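D-alanyl-D-alanine carboxypeptidase (Penicillin binding protein) family protein (Francisella tularensis subsp. tularensis, PDB 6OSU) probably removes the terminal D-alanine from peptidoglycan precursor peptides as a serine carboxypeptidase of the S11 family of penicillin-binding proteins. Local coordinates at residues M88-E93 with A133-G138. Numbering follows the deposited sequence.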
loop_
_atom_site.group_PDB
_atom_site.type_symbol
_atom_site.label_atom_id
_atom_site.label_comp_id
_atom_site.label_asym_id
_atom_site.label_seq_id
_atom_site.Cartn_x
_atom_site.Cartn_y
_atom_site.Cartn_z
ATOM N N MET A 88 5.884 17.803 21.295
ATOM C CA MET A 88 5.407 17.152 22.510
ATOM C C MET A 88 3.920 17.442 22.691
ATOM O O MET A 88 3.529 18.597 22.883
ATOM C CB MET A 88 6.200 17.636 23.723
ATOM C CG MET A 88 7.711 17.516 23.571
ATOM S SD MET A 88 8.289 15.807 23.526
ATOM C CE MET A 88 7.785 15.233 25.145
ATOM N N ILE A 89 3.102 16.400 22.651
ATOM C CA ILE A 89 1.648 16.531 22.716
ATOM C C ILE A 89 1.189 16.245 24.138
ATOM O O ILE A 89 1.604 15.231 24.717
ATOM C CB ILE A 89 0.950 15.587 21.723
ATOM C CG1 ILE A 89 1.183 16.065 20.296
ATOM C CG2 ILE A 89 -0.539 15.496 22.018
ATOM C CD1 ILE A 89 1.859 15.042 19.458
ATOM N N PRO A 90 0.342 17.085 24.726
ATOM C CA PRO A 90 -0.236 16.751 26.030
ATOM C C PRO A 90 -1.256 15.631 25.900
ATOM O O PRO A 90 -1.985 15.538 24.910
ATOM C CB PRO A 90 -0.892 18.063 26.472
ATOM C CG PRO A 90 -1.226 18.754 25.180
ATOM C CD PRO A 90 -0.126 18.389 24.221
ATOM N N ILE A 91 -1.298 14.774 26.911
ATOM C CA ILE A 91 -2.233 13.657 26.953
ATOM C C ILE A 91 -3.398 14.068 27.842
ATOM O O ILE A 91 -3.238 14.226 29.058
ATOM C CB ILE A 91 -1.566 12.379 27.471
ATOM C CG1 ILE A 91 -0.254 12.119 26.727
ATOM C CG2 ILE A 91 -2.515 11.197 27.343
ATOM C CD1 ILE A 91 -0.420 11.914 25.239
ATOM N N SER A 92 -4.571 14.245 27.241
ATOM C CA SER A 92 -5.767 14.533 28.015
ATOM C C SER A 92 -6.216 13.292 28.782
ATOM O O SER A 92 -5.820 12.161 28.480
ATOM C CB SER A 92 -6.895 15.014 27.103
ATOM O OG SER A 92 -7.255 14.014 26.164
ATOM N N GLU A 93 -7.058 13.517 29.794
ATOM C CA GLU A 93 -7.648 12.388 30.503
ATOM C C GLU A 93 -8.590 11.602 29.602
ATOM O O GLU A 93 -8.761 10.393 29.794
ATOM C CB GLU A 93 -8.376 12.867 31.759
ATOM C CG GLU A 93 -7.617 12.569 33.043
ATOM C CD GLU A 93 -7.866 13.596 34.129
ATOM O OE1 GLU A 93 -9.046 13.917 34.389
ATOM O OE2 GLU A 93 -6.880 14.089 34.717
ATOM N N ALA A 133 -5.285 13.100 17.541
ATOM C CA ALA A 133 -6.467 13.687 16.921
ATOM C C ALA A 133 -6.902 14.954 17.647
ATOM O O ALA A 133 -7.199 15.972 17.011
ATOM C CB ALA A 133 -7.603 12.665 16.889
ATOM N N GLU A 134 -6.948 14.908 18.981
ATOM C CA GLU A 134 -7.327 16.090 19.751
ATOM C C GLU A 134 -6.394 17.265 19.482
ATOM O O GLU A 134 -6.834 18.420 19.485
ATOM C CB GLU A 134 -7.340 15.768 21.245
ATOM C CG GLU A 134 -8.450 14.823 21.686
ATOM C CD GLU A 134 -8.468 14.612 23.193
ATOM O OE1 GLU A 134 -7.381 14.455 23.792
ATOM O OE2 GLU A 134 -9.572 14.618 23.778
ATOM N N TYR A 135 -5.110 16.995 19.239
ATOM C CA TYR A 135 -4.144 18.073 19.059
ATOM C C TYR A 135 -4.269 18.713 17.680
ATOM O O TYR A 135 -4.248 19.942 17.553
ATOM C CB TYR A 135 -2.727 17.543 19.277
ATOM C CG TYR A 135 -1.670 18.619 19.251
ATOM C CD1 TYR A 135 -1.314 19.294 20.411
ATOM C CD2 TYR A 135 -1.030 18.965 18.068
ATOM C CE1 TYR A 135 -0.349 20.282 20.394
ATOM C CE2 TYR A 135 -0.063 19.952 18.042
ATOM C CZ TYR A 135 0.273 20.607 19.206
ATOM O OH TYR A 135 1.237 21.591 19.182
ATOM N N ILE A 136 -4.397 17.890 16.638
ATOM C CA ILE A 136 -4.445 18.411 15.276
ATOM C C ILE A 136 -5.802 19.040 14.980
ATOM O O ILE A 136 -5.888 20.061 14.289
ATOM C CB ILE A 136 -4.111 17.287 14.278
ATOM C CG1 ILE A 136 -2.689 16.773 14.507
ATOM C CG2 ILE A 136 -4.297 17.756 12.844
ATOM C CD1 ILE A 136 -2.374 15.499 13.750
ATOM N N GLY A 137 -6.879 18.452 15.498
ATOM C CA GLY A 137 -8.211 18.880 15.121
ATOM C C GLY A 137 -8.978 19.642 16.182
ATOM O O GLY A 137 -10.051 20.181 15.898
ATOM N N GLY A 138 -8.449 19.705 17.400
ATOM C CA GLY A 138 -9.171 20.328 18.494
ATOM C C GLY A 138 -10.022 19.325 19.245
ATOM O O GLY A 138 -9.691 18.928 20.366
HETATM O O HOH W 1 -4.849 14.000 24.643
#
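I89 lays CG1 over one face of the Y135 ring. CG1 sits 4.2 Å from the centroid of the Y135 ring and 18° off its normal, a CH-pi contact displaced toward the rim near CG. CG2 of I89 lies 4.1 Å from CB of Y135, so CG1 covers the ring while CG2 packs on the CB end of the side chain. The first torsion of Y135 (chi1 -174°) sets CG opposite the backbone N, and the ring runs alongside I89. P90 comes in obliquely, with its CD 4.1 Å from CD1 of Y135.

Beside this apolar patch is a polar one. E134 extends its chain beyond CG and brings its carboxylate to S92. OG of S92 donates to OE1 of E134 in a bond modelled as very short, so the exact length is doubtful. A water also donates to OE1 of E134, at 2.7 Å. The same water accepts from N of S92 at 2.6 Å and donates to O of P90 at 3.3 Å. It therefore ties the end of the strand to the carboxylate. OE2 of E134 takes a hydrogen bond from N94.

S92 is the N-cap of helix 93-96, and its OG bonds to N of A95. E134 is thus linked to the start of that short helix.

The contact is a surface one, away from the predicted catalytic serine and lysine. It joins strand 88-90, paired antiparallel with strand 110-112, to the last turn of helix 126-137. I89 continues inward onto V113 and L116 of helix 113-123, while E134 touches T140 of helix 140-154.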